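Local coordinates for type-2 ice-structuring protein (Brachyopsis rostratus, PDB 2ZIB) that binds to ice crystals and inhibits their growth, protecting the blood of the fish from freezing in subzero sea water, at residues 9-14 with 19-24; 44-49 with 55-60; 59-64 with 111-116. One frame throughout, in Å; residues are numbered along the deposited sequence.

Contact 1 of 3, residues 9-14 with 19-24; sequences VCPAGW and QRCFYS
Trp14 and Tyr23 mark the closest backbone approach, CA to CA 4.8 Å, where irregular segment 9-14 runs up to strand 20-26. A type II beta turn from Pro11 to Trp14, with Gly13 at the positive phi its third position favours, swings the chain round so that Trp14 CA comes 3.1 Å from Phe22 O in a CA-H...O contact. One water joins the backbones beyond the turn, donating to Gly13 O and accepting from Ser24 N. At the other end lies the covalent link: Cys10 SG and Cys21 SG form a disulfide with a left-handed chi3, and Pro11 CD touches the sulfur of Cys21. Strand 15-17, which follows Trp14 directly, pairs with 20-26, and the disulfide thus ties the incoming chain to an N-terminal hairpin, as in long-form C-type lectin domains. Trp14 supplies the flat surface. Tyr23 CB sits almost centrally over its six-membered ring, 3.4 Å from the centroid and 5° off the normal, a CH-pi contact. Tyr23 CG stands anti to the backbone N (chi1 -176°), which carries the phenol ring across toward the five-membered ring at 39° between planes; its CD1 lies 3.4 Å from Gly13 O. Cys21 O meets the indole edge near CE3 at 3.6 Å, while Lys130 of strand 124-131 makes a cation-pi contact with the indole.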
ATOM      1  N   VAL A   9     -11.796 -17.255  -0.941  1.00 13.28           N
ATOM      2  CA  VAL A   9     -12.738 -16.201  -0.556  1.00 12.68           C
ATOM      3  C   VAL A   9     -12.015 -15.157   0.260  1.00 10.72           C
ATOM      4  O   VAL A   9     -10.912 -15.384   0.774  1.00 10.12           O
ATOM      5  CB  VAL A   9     -13.977 -16.744   0.268  1.00 12.85           C
ATOM      6  CG1 VAL A   9     -14.801 -17.787  -0.529  1.00 16.74           C
ATOM      7  CG2 VAL A   9     -13.599 -17.292   1.629  1.00 14.13           C
ATOM      8  N   CYS A  10     -12.680 -14.021   0.380  1.00 10.01           N
ATOM      9  CA  CYS A  10     -12.220 -12.957   1.247  1.00  9.35           C
ATOM     10  C   CYS A  10     -13.251 -12.672   2.321  1.00  9.24           C
ATOM     11  O   CYS A  10     -14.426 -12.838   2.070  1.00 10.38           O
ATOM     12  CB  CYS A  10     -11.924 -11.665   0.469  1.00 10.21           C
ATOM     13  SG  CYS A  10     -10.512 -11.786  -0.636  1.00 10.99           S
ATOM     14  N   PRO A  11     -12.824 -12.173   3.485  1.00  8.88           N
ATOM     15  CA  PRO A  11     -13.796 -11.767   4.496  1.00  9.64           C
ATOM     16  C   PRO A  11     -14.653 -10.618   3.940  1.00  9.28           C
ATOM     17  O   PRO A  11     -14.215  -9.810   3.104  1.00  9.58           O
ATOM     18  CB  PRO A  11     -12.946 -11.219   5.638  1.00 10.11           C
ATOM     19  CG  PRO A  11     -11.595 -11.818   5.441  1.00 11.77           C
ATOM     20  CD  PRO A  11     -11.445 -11.947   3.931  1.00  9.12           C
ATOM     21  N   ALA A  12     -15.884 -10.514   4.450  1.00 10.41           N
ATOM     22  CA  ALA A  12     -16.762  -9.413   4.096  1.00 11.72           C
ATOM     23  C   ALA A  12     -16.077  -8.057   4.205  1.00 10.94           C
ATOM     24  O   ALA A  12     -15.473  -7.703   5.219  1.00 11.61           O
ATOM     25  CB  ALA A  12     -17.973  -9.453   4.966  1.00 13.97           C
ATOM     26  N   GLY A  13     -16.221  -7.286   3.151  1.00 10.58           N
ATOM     27  CA  GLY A  13     -15.624  -5.965   3.123  1.00 11.12           C
ATOM     28  C   GLY A  13     -14.299  -5.945   2.371  1.00 10.24           C
ATOM     29  O   GLY A  13     -13.878  -4.868   1.970  1.00 12.06           O
ATOM     30  N   TRP A  14     -13.705  -7.100   2.099  1.00 10.03           N
ATOM     31  CA  TRP A  14     -12.434  -7.194   1.385  1.00  9.32           C
ATOM     32  C   TRP A  14     -12.696  -7.783   0.011  1.00 10.18           C
ATOM     33  O   TRP A  14     -13.668  -8.561  -0.170  1.00 11.52           O
ATOM     34  CB  TRP A  14     -11.502  -8.101   2.200  1.00  8.35           C
ATOM     35  CG  TRP A  14     -11.131  -7.613   3.542  1.00  7.16           C
ATOM     36  CD1 TRP A  14     -11.969  -7.379   4.602  1.00  9.53           C
ATOM     37  CD2 TRP A  14      -9.814  -7.304   3.991  1.00  6.83           C
ATOM     38  NE1 TRP A  14     -11.242  -6.934   5.678  1.00  9.53           N
ATOM     39  CE2 TRP A  14      -9.913  -6.863   5.331  1.00  8.00           C
ATOM     40  CE3 TRP A  14      -8.545  -7.287   3.365  1.00  7.91           C
ATOM     41  CZ2 TRP A  14      -8.782  -6.441   6.081  1.00  9.06           C
ATOM     42  CZ3 TRP A  14      -7.421  -6.900   4.109  1.00  8.34           C
ATOM     43  CH2 TRP A  14      -7.557  -6.495   5.460  1.00  8.85           C
ATOM     44  N   GLN A  19      -4.202 -14.393  -5.007  1.00 14.21           N
ATOM     45  CA  GLN A  19      -4.179 -15.111  -3.727  1.00 13.51           C
ATOM     46  C   GLN A  19      -4.365 -14.142  -2.535  1.00 11.76           C
ATOM     47  O   GLN A  19      -4.104 -14.529  -1.382  1.00 11.74           O
ATOM     48  CB  GLN A  19      -2.824 -15.802  -3.593  1.00 16.46           C
ATOM     49  CG  GLN A  19      -2.508 -16.819  -4.719  1.00 21.92           C
ATOM     50  CD  GLN A  19      -3.515 -17.919  -4.685  1.00 27.39           C
ATOM     51  OE1 GLN A  19      -4.330 -18.047  -5.610  1.00 31.85           O
ATOM     52  NE2 GLN A  19      -3.515 -18.698  -3.591  1.00 29.98           N
ATOM     53  N   ARG A  20      -4.722 -12.877  -2.804  1.00 10.41           N
ATOM     54  CA  ARG A  20      -4.770 -11.844  -1.752  1.00  9.61           C
ATOM     55  C   ARG A  20      -6.134 -11.185  -1.667  1.00  9.60           C
ATOM     56  O   ARG A  20      -6.885 -11.132  -2.658  1.00 10.51           O
ATOM     57  CB  ARG A  20      -3.668 -10.807  -2.039  1.00 10.76           C
ATOM     58  CG  ARG A  20      -2.258 -11.408  -2.086  1.00 11.71           C
ATOM     59  CD  ARG A  20      -1.240 -10.386  -2.566  1.00 12.58           C
ATOM     60  NE  ARG A  20      -0.972  -9.395  -1.535  1.00 12.93           N
ATOM     61  CZ  ARG A  20      -0.323  -8.243  -1.782  1.00 12.52           C
ATOM     62  NH1 ARG A  20      -0.015  -7.876  -3.020  1.00 12.07           N
ATOM     63  NH2 ARG A  20      -0.057  -7.429  -0.760  1.00 14.13           N
ATOM     64  N   CYS A  21      -6.400 -10.630  -0.478  1.00  8.63           N
ATOM     65  CA  CYS A  21      -7.611  -9.856  -0.207  1.00  9.07           C
ATOM     66  C   CYS A  21      -7.227  -8.435   0.141  1.00  8.45           C
ATOM     67  O   CYS A  21      -6.220  -8.219   0.839  1.00  8.76           O
ATOM     68  CB  CYS A  21      -8.376 -10.462   0.989  1.00  9.91           C
ATOM     69  SG  CYS A  21      -8.985 -12.105   0.658  1.00 10.17           S
ATOM     70  N   PHE A  22      -8.014  -7.482  -0.368  1.00  7.93           N
ATOM     71  CA  PHE A  22      -7.705  -6.052  -0.236  1.00  8.12           C
ATOM     72  C   PHE A  22      -8.848  -5.333   0.456  1.00  8.34           C
ATOM     73  O   PHE A  22     -10.019  -5.632   0.233  1.00  9.05           O
ATOM     74  CB  PHE A  22      -7.435  -5.463  -1.620  1.00  9.46           C
ATOM     75  CG  PHE A  22      -6.195  -6.026  -2.247  1.00  9.07           C
ATOM     76  CD1 PHE A  22      -6.233  -7.248  -2.947  1.00 10.31           C
ATOM     77  CD2 PHE A  22      -4.965  -5.385  -2.095  1.00  9.81           C
ATOM     78  CE1 PHE A  22      -5.084  -7.788  -3.493  1.00 11.10           C
ATOM     79  CE2 PHE A  22      -3.776  -5.934  -2.642  1.00 10.36           C
ATOM     80  CZ  PHE A  22      -3.848  -7.128  -3.353  1.00 10.46           C
ATOM     81  N   TYR A  23      -8.497  -4.367   1.283  1.00  7.65           N
ATOM     82  CA  TYR A  23      -9.463  -3.531   2.003  1.00  8.27           C
ATOM     83  C   TYR A  23      -9.207  -2.066   1.760  1.00  7.80           C
ATOM     84  O   TYR A  23      -8.117  -1.587   2.038  1.00  8.91           O
ATOM     85  CB  TYR A  23      -9.357  -3.826   3.504  1.00  9.24           C
ATOM     86  CG  TYR A  23     -10.412  -3.054   4.276  1.00  9.38           C
ATOM     87  CD1 TYR A  23     -11.722  -3.488   4.260  1.00 13.20           C
ATOM     88  CD2 TYR A  23     -10.110  -1.893   4.960  1.00 10.16           C
ATOM     89  CE1 TYR A  23     -12.717  -2.783   4.931  1.00 15.11           C
ATOM     90  CE2 TYR A  23     -11.083  -1.141   5.645  1.00 11.38           C
ATOM     91  CZ  TYR A  23     -12.389  -1.599   5.597  1.00 13.30           C
ATOM     92  OH  TYR A  23     -13.389  -0.913   6.241  1.00 19.29           O
ATOM     93  N   SER A  24     -10.230  -1.376   1.269  1.00  8.51           N
ATOM     94  CA  SER A  24     -10.128   0.048   1.030  1.00  8.68           C
ATOM     95  C   SER A  24     -10.608   0.788   2.276  1.00  8.94           C
ATOM     96  O   SER A  24     -11.791   0.743   2.588  1.00 10.44           O
ATOM     97  CB  SER A  24     -10.934   0.415  -0.227  1.00 10.26           C
ATOM     98  OG  SER A  24     -10.848   1.802  -0.426  1.00 12.67           O
TER
HETATM   99  O   HOH W   1     -12.662  -2.824   0.597  1.00 12.16           O

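Contact 2 of 3, residues 44-49 with 55-60; sequences HLASIH and LYIKDI. With SO4 (sulfate ion), chain B.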
ATOM      1  N   HIS A  44      -1.763  -5.837   6.572  1.00  6.47           N
ATOM      2  CA  HIS A  44      -0.745  -4.752   6.502  1.00  7.06           C
ATOM      3  C   HIS A  44      -1.244  -3.783   5.464  1.00  6.55           C
ATOM      4  O   HIS A  44      -2.038  -4.160   4.590  1.00  7.38           O
ATOM      5  CB  HIS A  44       0.632  -5.300   6.072  1.00  7.35           C
ATOM      6  CG  HIS A  44       1.323  -6.094   7.133  1.00  6.55           C
ATOM      7  ND1 HIS A  44       1.892  -5.500   8.234  1.00  7.49           N
ATOM      8  CD2 HIS A  44       1.468  -7.427   7.295  1.00  8.01           C
ATOM      9  CE1 HIS A  44       2.411  -6.446   9.015  1.00  8.25           C
ATOM     10  NE2 HIS A  44       2.164  -7.626   8.465  1.00  9.21           N
ATOM     11  N   LEU A  45      -0.699  -2.559   5.469  1.00  6.05           N
ATOM     12  CA  LEU A  45      -0.846  -1.755   4.256  1.00  6.40           C
ATOM     13  C   LEU A  45      -0.388  -2.593   3.051  1.00  7.45           C
ATOM     14  O   LEU A  45       0.576  -3.353   3.168  1.00  7.60           O
ATOM     15  CB  LEU A  45       0.024  -0.504   4.391  1.00  6.70           C
ATOM     16  CG  LEU A  45      -0.573   0.591   5.278  1.00  7.18           C
ATOM     17  CD1 LEU A  45       0.467   1.683   5.541  1.00  9.05           C
ATOM     18  CD2 LEU A  45      -1.835   1.195   4.673  1.00  7.65           C
ATOM     19  N   ALA A  46      -1.031  -2.412   1.909  1.00  6.45           N
ATOM     20  CA  ALA A  46      -0.734  -3.293   0.782  1.00  7.66           C
ATOM     21  C   ALA A  46       0.685  -3.106   0.280  1.00  6.79           C
ATOM     22  O   ALA A  46       1.163  -1.982   0.071  1.00  8.44           O
ATOM     23  CB  ALA A  46      -1.701  -2.997  -0.352  1.00  9.04           C
ATOM     24  N   SER A  47       1.332  -4.242  -0.026  1.00  8.01           N
ATOM     25  CA  SER A  47       2.522  -4.250  -0.874  1.00  7.39           C
ATOM     26  C   SER A  47       2.098  -4.566  -2.306  1.00  9.12           C
ATOM     27  O   SER A  47       1.062  -5.214  -2.537  1.00  9.29           O
ATOM     28  CB  SER A  47       3.531  -5.261  -0.349  1.00  9.03           C
ATOM     29  OG  SER A  47       2.986  -6.565  -0.453  1.00  9.19           O
ATOM     30  N   ILE A  48       2.900  -4.118  -3.272  1.00  9.12           N
ATOM     31  CA  ILE A  48       2.574  -4.215  -4.686  1.00  9.59           C
ATOM     32  C   ILE A  48       3.755  -4.799  -5.446  1.00 10.36           C
ATOM     33  O   ILE A  48       4.899  -4.336  -5.314  1.00 11.26           O
ATOM     34  CB  ILE A  48       2.220  -2.833  -5.242  1.00  9.20           C
ATOM     35  CG1 ILE A  48       1.090  -2.174  -4.429  1.00  9.63           C
ATOM     36  CG2 ILE A  48       1.884  -2.940  -6.746  1.00 11.75           C
ATOM     37  CD1 ILE A  48       0.583  -0.850  -4.972  1.00 11.09           C
ATOM     38  N   HIS A  49       3.496  -5.862  -6.212  1.00 11.24           N
ATOM     39  CA  HIS A  49       4.597  -6.683  -6.757  1.00 12.75           C
ATOM     40  C   HIS A  49       4.565  -6.833  -8.251  1.00 13.42           C
ATOM     41  O   HIS A  49       5.392  -7.556  -8.798  1.00 15.97           O
ATOM     42  CB  HIS A  49       4.570  -8.064  -6.091  1.00 13.01           C
ATOM     43  CG  HIS A  49       4.782  -7.958  -4.621  1.00 11.47           C
ATOM     44  ND1 HIS A  49       6.025  -7.709  -4.099  1.00 11.99           N
ATOM     45  CD2 HIS A  49       3.907  -7.914  -3.583  1.00 11.97           C
ATOM     46  CE1 HIS A  49       5.915  -7.535  -2.791  1.00 12.00           C
ATOM     47  NE2 HIS A  49       4.637  -7.681  -2.453  1.00 12.59           N
ATOM     48  N   LEU A  55      -2.470  -2.024 -11.095  1.00 13.87           N
ATOM     49  CA  LEU A  55      -3.688  -1.673 -11.793  1.00 13.08           C
ATOM     50  C   LEU A  55      -4.937  -2.168 -11.057  1.00 13.84           C
ATOM     51  O   LEU A  55      -5.963  -1.489 -11.042  1.00 14.05           O
ATOM     52  CB  LEU A  55      -3.648  -2.233 -13.236  1.00 15.10           C
ATOM     53  CG  LEU A  55      -2.589  -1.604 -14.164  1.00 13.95           C
ATOM     54  CD1 LEU A  55      -2.564  -2.398 -15.521  1.00 15.41           C
ATOM     55  CD2 LEU A  55      -2.843  -0.068 -14.380  1.00 17.32           C
ATOM     56  N   TYR A  56      -4.864  -3.348 -10.438  1.00 13.04           N
ATOM     57  CA  TYR A  56      -6.008  -3.782  -9.634  1.00 14.53           C
ATOM     58  C   TYR A  56      -6.293  -2.796  -8.481  1.00 14.26           C
ATOM     59  O   TYR A  56      -7.436  -2.421  -8.216  1.00 14.60           O
ATOM     60  CB  TYR A  56      -5.728  -5.173  -9.029  1.00 15.09           C
ATOM     61  CG  TYR A  56      -6.842  -5.603  -8.099  1.00 14.00           C
ATOM     62  CD1 TYR A  56      -8.027  -6.133  -8.630  1.00 16.54           C
ATOM     63  CD2 TYR A  56      -6.746  -5.474  -6.715  1.00 13.98           C
ATOM     64  CE1 TYR A  56      -9.115  -6.504  -7.807  1.00 17.32           C
ATOM     65  CE2 TYR A  56      -7.811  -5.833  -5.888  1.00 14.43           C
ATOM     66  CZ  TYR A  56      -8.975  -6.357  -6.425  1.00 16.34           C
ATOM     67  OH  TYR A  56     -10.010  -6.724  -5.588  1.00 18.61           O
ATOM     68  N   ILE A  57      -5.249  -2.413  -7.763  1.00 14.27           N
ATOM     69  CA  ILE A  57      -5.419  -1.506  -6.627  1.00 14.64           C
ATOM     70  C   ILE A  57      -5.857  -0.130  -7.107  1.00 15.37           C
ATOM     71  O   ILE A  57      -6.763   0.473  -6.513  1.00 14.99           O
ATOM     72  CB  ILE A  57      -4.124  -1.456  -5.757  1.00 13.76           C
ATOM     73  CG1 ILE A  57      -3.854  -2.819  -5.077  1.00 14.13           C
ATOM     74  CG2 ILE A  57      -4.207  -0.341  -4.735  1.00 14.95           C
ATOM     75  CD1 ILE A  57      -2.411  -3.007  -4.536  1.00 17.83           C
ATOM     76  N   LYS A  58      -5.258   0.354  -8.205  1.00 14.66           N
ATOM     77  CA  LYS A  58      -5.676   1.622  -8.802  1.00 16.33           C
ATOM     78  C   LYS A  58      -7.170   1.627  -8.996  1.00 16.62           C
ATOM     79  O   LYS A  58      -7.836   2.604  -8.720  1.00 16.94           O
ATOM     80  CB  LYS A  58      -4.967   1.782 -10.143  1.00 15.80           C
ATOM     81  CG  LYS A  58      -5.547   2.877 -11.035  1.00 16.28           C
ATOM     82  CD  LYS A  58      -4.984   2.802 -12.449  1.00 18.19           C
ATOM     83  CE  LYS A  58      -5.724   3.713 -13.410  1.00 19.57           C
ATOM     84  NZ  LYS A  58      -5.575   3.203 -14.805  1.00 21.20           N
ATOM     85  N   ASP A  59      -7.715   0.503  -9.477  1.00 16.19           N
ATOM     86  CA  ASP A  59      -9.134   0.462  -9.781  1.00 18.44           C
ATOM     87  C   ASP A  59     -10.027   0.398  -8.569  1.00 19.13           C
ATOM     88  O   ASP A  59     -11.204   0.727  -8.659  1.00 21.31           O
ATOM     89  CB  ASP A  59      -9.428  -0.711 -10.711  1.00 19.12           C
ATOM     90  CG  ASP A  59      -8.805  -0.535 -12.092  1.00 21.65           C
ATOM     91  OD1 ASP A  59      -8.342   0.589 -12.467  1.00 23.48           O
ATOM     92  OD2 ASP A  59      -8.701  -1.507 -12.869  1.00 24.30           O
ATOM     93  N   ILE A  60      -9.483   0.059  -7.408  1.00 19.67           N
ATOM     94  CA  ILE A  60     -10.302   0.034  -6.199  1.00 21.62           C
ATOM     95  C   ILE A  60     -10.453   1.405  -5.575  1.00 21.72           C
ATOM     96  O   ILE A  60     -11.534   1.755  -5.094  1.00 22.65           O
ATOM     97  CB  ILE A  60      -9.695  -0.982  -5.167  1.00 23.20           C
ATOM     98  CG1 ILE A  60     -10.001  -2.419  -5.589  1.00 26.96           C
ATOM     99  CG2 ILE A  60     -10.163  -0.648  -3.698  1.00 22.79           C
ATOM    100  CD1 ILE A  60     -11.332  -2.582  -6.269  1.00 30.65           C
TER
HETATM  101  S   SO4 B 501       1.674 -11.042   8.783  1.00 22.24           S
HETATM  102  O1  SO4 B 501       0.290 -10.407   8.842  1.00 23.42           O
HETATM  103  O2  SO4 B 501       2.705 -10.119   9.200  1.00 21.21           O
HETATM  104  O3  SO4 B 501       1.695 -12.196   9.695  1.00 27.78           O
HETATM  105  O4  SO4 B 501       2.016 -11.341   7.386  1.00 29.59           O
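Ser47 OG, next to the Ile48 side chain that meets Ile57, is gripped by several groups: His49 NE2 donates to it over 2.8 Å, Asp82 OD2 bonds to it, and Thr84 OG1 adds a weak bond. The hydroxyl is tilted 22° out of the His49 ring plane. His49 ND1 in turn bonds to Asp87 OD1, so the imidazole is held at both nitrogens and ties 44-49 to the loop beyond strand 79-80. His44 is likewise engaged at both nitrogens. Its NE2 donates a nearly straight bond (168°) to O2 of a sulfate ion, 2.7 Å away at the ring edge, while ND1 meets Glu35 OE2 of helix 31-40; with two anions around it, the ring would probably favour the protonated form. The sulfate probably comes from the crystallisation liquor.

The direct contact with helix 51-60 is small and wholly apolar. Ile48 and Ile57 reach toward each other tip to tip, Ile57 CD1 lying 3.6 Å from Ile48 CG1 and 3.7 Å from Ile48 CD1. Ile57 holds CG1 anti to its carbonyl carbon (chi1 -66°) and extends the chain through a nearly anti chi2, which projects the terminal methyl off the helix. The same methyl just touches Ala46 CB at 4.2 Å. With the CA atoms of Ile48 and Ile57 8.7 Å apart, side chains alone bridge the two backbones. The arrangement belongs to the hydrophobic core of the C-type lectin fold, where the second helix, 51-60, lies against the central sheet.

Contact 3 of 3, residues 59-64 with 111-116; sequences DIVAGI and VDKCWD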
ATOM      1  N   ASP A  59      -7.715   0.503  -9.477  1.00 16.19           N
ATOM      2  CA  ASP A  59      -9.134   0.462  -9.781  1.00 18.44           C
ATOM      3  C   ASP A  59     -10.027   0.398  -8.569  1.00 19.13           C
ATOM      4  O   ASP A  59     -11.204   0.727  -8.659  1.00 21.31           O
ATOM      5  CB  ASP A  59      -9.428  -0.711 -10.711  1.00 19.12           C
ATOM      6  CG  ASP A  59      -8.805  -0.535 -12.092  1.00 21.65           C
ATOM      7  OD1 ASP A  59      -8.342   0.589 -12.467  1.00 23.48           O
ATOM      8  OD2 ASP A  59      -8.701  -1.507 -12.869  1.00 24.30           O
ATOM      9  N   ILE A  60      -9.483   0.059  -7.408  1.00 19.67           N
ATOM     10  CA  ILE A  60     -10.302   0.034  -6.199  1.00 21.62           C
ATOM     11  C   ILE A  60     -10.453   1.405  -5.575  1.00 21.72           C
ATOM     12  O   ILE A  60     -11.534   1.755  -5.094  1.00 22.65           O
ATOM     13  CB  ILE A  60      -9.695  -0.982  -5.167  1.00 23.20           C
ATOM     14  CG1 ILE A  60     -10.001  -2.419  -5.589  1.00 26.96           C
ATOM     15  CG2 ILE A  60     -10.163  -0.648  -3.698  1.00 22.79           C
ATOM     16  CD1 ILE A  60     -11.332  -2.582  -6.269  1.00 30.65           C
ATOM     17  N   VAL A  61      -9.358   2.165  -5.601  1.00 20.77           N
ATOM     18  CA  VAL A  61      -9.186   3.302  -4.680  1.00 19.73           C
ATOM     19  C   VAL A  61      -9.739   4.590  -5.289  1.00 20.04           C
ATOM     20  O   VAL A  61      -9.879   4.690  -6.507  1.00 20.45           O
ATOM     21  CB  VAL A  61      -7.715   3.483  -4.255  1.00 19.57           C
ATOM     22  CG1 VAL A  61      -7.199   2.244  -3.526  1.00 20.34           C
ATOM     23  CG2 VAL A  61      -6.801   3.799  -5.432  1.00 21.85           C
ATOM     24  N   ALA A  62      -9.989   5.602  -4.461  1.00 17.86           N
ATOM     25  CA  ALA A  62     -10.671   6.798  -4.967  1.00 19.39           C
ATOM     26  C   ALA A  62      -9.836   8.049  -5.017  1.00 19.43           C
ATOM     27  O   ALA A  62     -10.372   9.119  -5.309  1.00 21.14           O
ATOM     28  CB  ALA A  62     -11.944   7.059  -4.169  1.00 21.19           C
ATOM     29  N   GLY A  63      -8.560   7.958  -4.725  1.00 16.28           N
ATOM     30  CA  GLY A  63      -7.626   9.123  -4.698  1.00 14.61           C
ATOM     31  C   GLY A  63      -6.251   8.689  -4.166  1.00 12.49           C
ATOM     32  O   GLY A  63      -5.879   7.498  -4.273  1.00 13.65           O
ATOM     33  N   ILE A  64      -5.500   9.623  -3.587  1.00  9.48           N
ATOM     34  CA  ILE A  64      -4.226   9.258  -2.910  1.00  8.33           C
ATOM     35  C   ILE A  64      -4.505   8.203  -1.849  1.00  7.68           C
ATOM     36  O   ILE A  64      -5.463   8.309  -1.065  1.00  8.81           O
ATOM     37  CB  ILE A  64      -3.640  10.493  -2.199  1.00  7.41           C
ATOM     38  CG1 ILE A  64      -3.178  11.527  -3.229  1.00  9.60           C
ATOM     39  CG2 ILE A  64      -2.469  10.064  -1.306  1.00  8.67           C
ATOM     40  CD1 ILE A  64      -2.849  12.868  -2.612  1.00 11.28           C
ATOM     41  N   VAL A 111      -3.573   9.839 -12.260  1.00  8.31           N
ATOM     42  CA  VAL A 111      -4.433   8.729 -12.694  1.00  9.04           C
ATOM     43  C   VAL A 111      -3.727   7.373 -12.653  1.00  8.55           C
ATOM     44  O   VAL A 111      -4.334   6.351 -12.266  1.00  9.29           O
ATOM     45  CB  VAL A 111      -5.060   9.025 -14.090  1.00  9.41           C
ATOM     46  CG1 VAL A 111      -5.660   7.748 -14.725  1.00 10.52           C
ATOM     47  CG2 VAL A 111      -6.122  10.126 -13.952  1.00 12.22           C
ATOM     48  N   ASP A 112      -2.438   7.327 -13.010  1.00  7.58           N
ATOM     49  CA  ASP A 112      -1.715   6.071 -12.989  1.00  8.48           C
ATOM     50  C   ASP A 112      -1.295   5.627 -11.590  1.00  7.97           C
ATOM     51  O   ASP A 112      -0.709   4.550 -11.432  1.00  9.25           O
ATOM     52  CB  ASP A 112      -0.564   6.075 -13.994  1.00  9.01           C
ATOM     53  CG  ASP A 112       0.681   6.761 -13.521  1.00 10.58           C
ATOM     54  OD1 ASP A 112       0.681   7.506 -12.514  1.00  9.70           O
ATOM     55  OD2 ASP A 112       1.712   6.579 -14.205  1.00 15.56           O
ATOM     56  N   LYS A 113      -1.601   6.460 -10.586  1.00  8.11           N
ATOM     57  CA  LYS A 113      -1.308   6.119  -9.160  1.00  6.82           C
ATOM     58  C   LYS A 113       0.172   5.861  -8.940  1.00  6.92           C
ATOM     59  O   LYS A 113       0.562   5.110  -8.040  1.00  6.68           O
ATOM     60  CB  LYS A 113      -2.178   4.914  -8.746  1.00  8.25           C
ATOM     61  CG  LYS A 113      -3.631   5.254  -8.678  1.00  8.69           C
ATOM     62  CD  LYS A 113      -3.976   5.778  -7.260  1.00 13.82           C
ATOM     63  CE  LYS A 113      -5.188   6.741  -7.243  1.00 13.97           C
ATOM     64  NZ  LYS A 113      -4.855   8.066  -7.969  1.00 11.41           N
ATOM     65  N   CYS A 114       1.026   6.535  -9.714  1.00  7.08           N
ATOM     66  CA  CYS A 114       2.448   6.386  -9.488  1.00  7.00           C
ATOM     67  C   CYS A 114       2.805   6.756  -8.052  1.00  6.80           C
ATOM     68  O   CYS A 114       2.133   7.592  -7.396  1.00  7.07           O
ATOM     69  CB  CYS A 114       3.258   7.193 -10.516  1.00  8.11           C
ATOM     70  SG  CYS A 114       3.023   9.001 -10.501  1.00  8.97           S
ATOM     71  N   TRP A 115       3.895   6.159  -7.554  1.00  6.94           N
ATOM     72  CA  TRP A 115       4.232   6.294  -6.138  1.00  6.45           C
ATOM     73  C   TRP A 115       5.092   7.522  -5.827  1.00  5.78           C
ATOM     74  O   TRP A 115       5.886   7.967  -6.662  1.00  6.80           O
ATOM     75  CB  TRP A 115       5.011   5.071  -5.660  1.00  7.14           C
ATOM     76  CG  TRP A 115       4.343   3.756  -5.933  1.00  6.53           C
ATOM     77  CD1 TRP A 115       3.055   3.488  -6.360  1.00  7.57           C
ATOM     78  CD2 TRP A 115       4.996   2.500  -5.842  1.00  7.68           C
ATOM     79  NE1 TRP A 115       2.868   2.120  -6.498  1.00  7.68           N
ATOM     80  CE2 TRP A 115       4.053   1.498  -6.205  1.00  7.68           C
ATOM     81  CE3 TRP A 115       6.311   2.104  -5.485  1.00  8.08           C
ATOM     82  CZ2 TRP A 115       4.376   0.115  -6.216  1.00  9.89           C
ATOM     83  CZ3 TRP A 115       6.627   0.713  -5.483  1.00  9.82           C
ATOM     84  CH2 TRP A 115       5.654  -0.250  -5.856  1.00  9.66           C
ATOM     85  N   ASP A 116       4.956   8.046  -4.615  1.00  6.41           N
ATOM     86  CA  ASP A 116       5.788   9.134  -4.145  1.00  6.53           C
ATOM     87  C   ASP A 116       6.000   8.956  -2.657  1.00  6.30           C
ATOM     88  O   ASP A 116       5.195   8.285  -1.989  1.00  7.03           O
ATOM     89  CB  ASP A 116       5.136  10.476  -4.494  1.00  6.99           C
ATOM     90  CG  ASP A 116       6.058  11.672  -4.408  1.00  8.18           C
ATOM     91  OD1 ASP A 116       7.277  11.545  -4.176  1.00  8.82           O
ATOM     92  OD2 ASP A 116       5.547  12.795  -4.633  1.00 10.29           O
TER
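Val61 and Gly63, on irregular backbone running on from helix 51-60, face Lys113, which adopts left-handed backbone angles in the loop ahead of strand 115-118. The lysine side chain carries the contact from its side. Bent at chi2 (-89°) and again at chi4 (-67°), it folds its aliphatic part past Val61 in the opposite direction, with Val61 CG2 3.8 Å from Lys113 CE and 3.9 Å from CD. CE then abuts the backbone carbonyl of Gly63, 3.1 Å from its O. The ammonium group turns elsewhere: NZ bonds to Thr108 O and Ala110 O, while Gly63 O stays 3.9 Å from it. An Asx turn spans the lysine, Cys114 N donating to Asp112 OD1 over 3.0 Å from above the carboxylate plane. Cys114 is further fixed by its disulfide to Cys92, and Gln54 of helix 51-60 bonds to Asp112 O. The lysine thus works in two ways, its methylenes serving as apolar packing for Val61 and its charge being met by main-chain carbonyls; the CE hydrogens, polarised by the neighbouring ammonium, probably make the close approach to Gly63 O favourable.

Overall arrangement
Contact 1 is complete in sequence before residue 44, where contact 2 starts, and contact 3 begins on residues 59-60, where contact 2 ends. Helix 51-60 serves both of the latter, their centres about 9 Å apart; the centre of contact 1 is about 12 Å from that of contact 2 and about 19 Å from that of contact 3. All three reach the same mixed sheet within one C-type lectin body. Direct touches join them: Arg20 NH1, in a salt bridge with Glu53 of helix 51-60, probably also bonds to Ser47 O, Ser24 packs on Ile60, and Lys58 packs on Lys113 through its aliphatic part. With a disulfide within contact 1 and another reaching contact 3 through Cys114, this framework carries ice binding on a lectin fold.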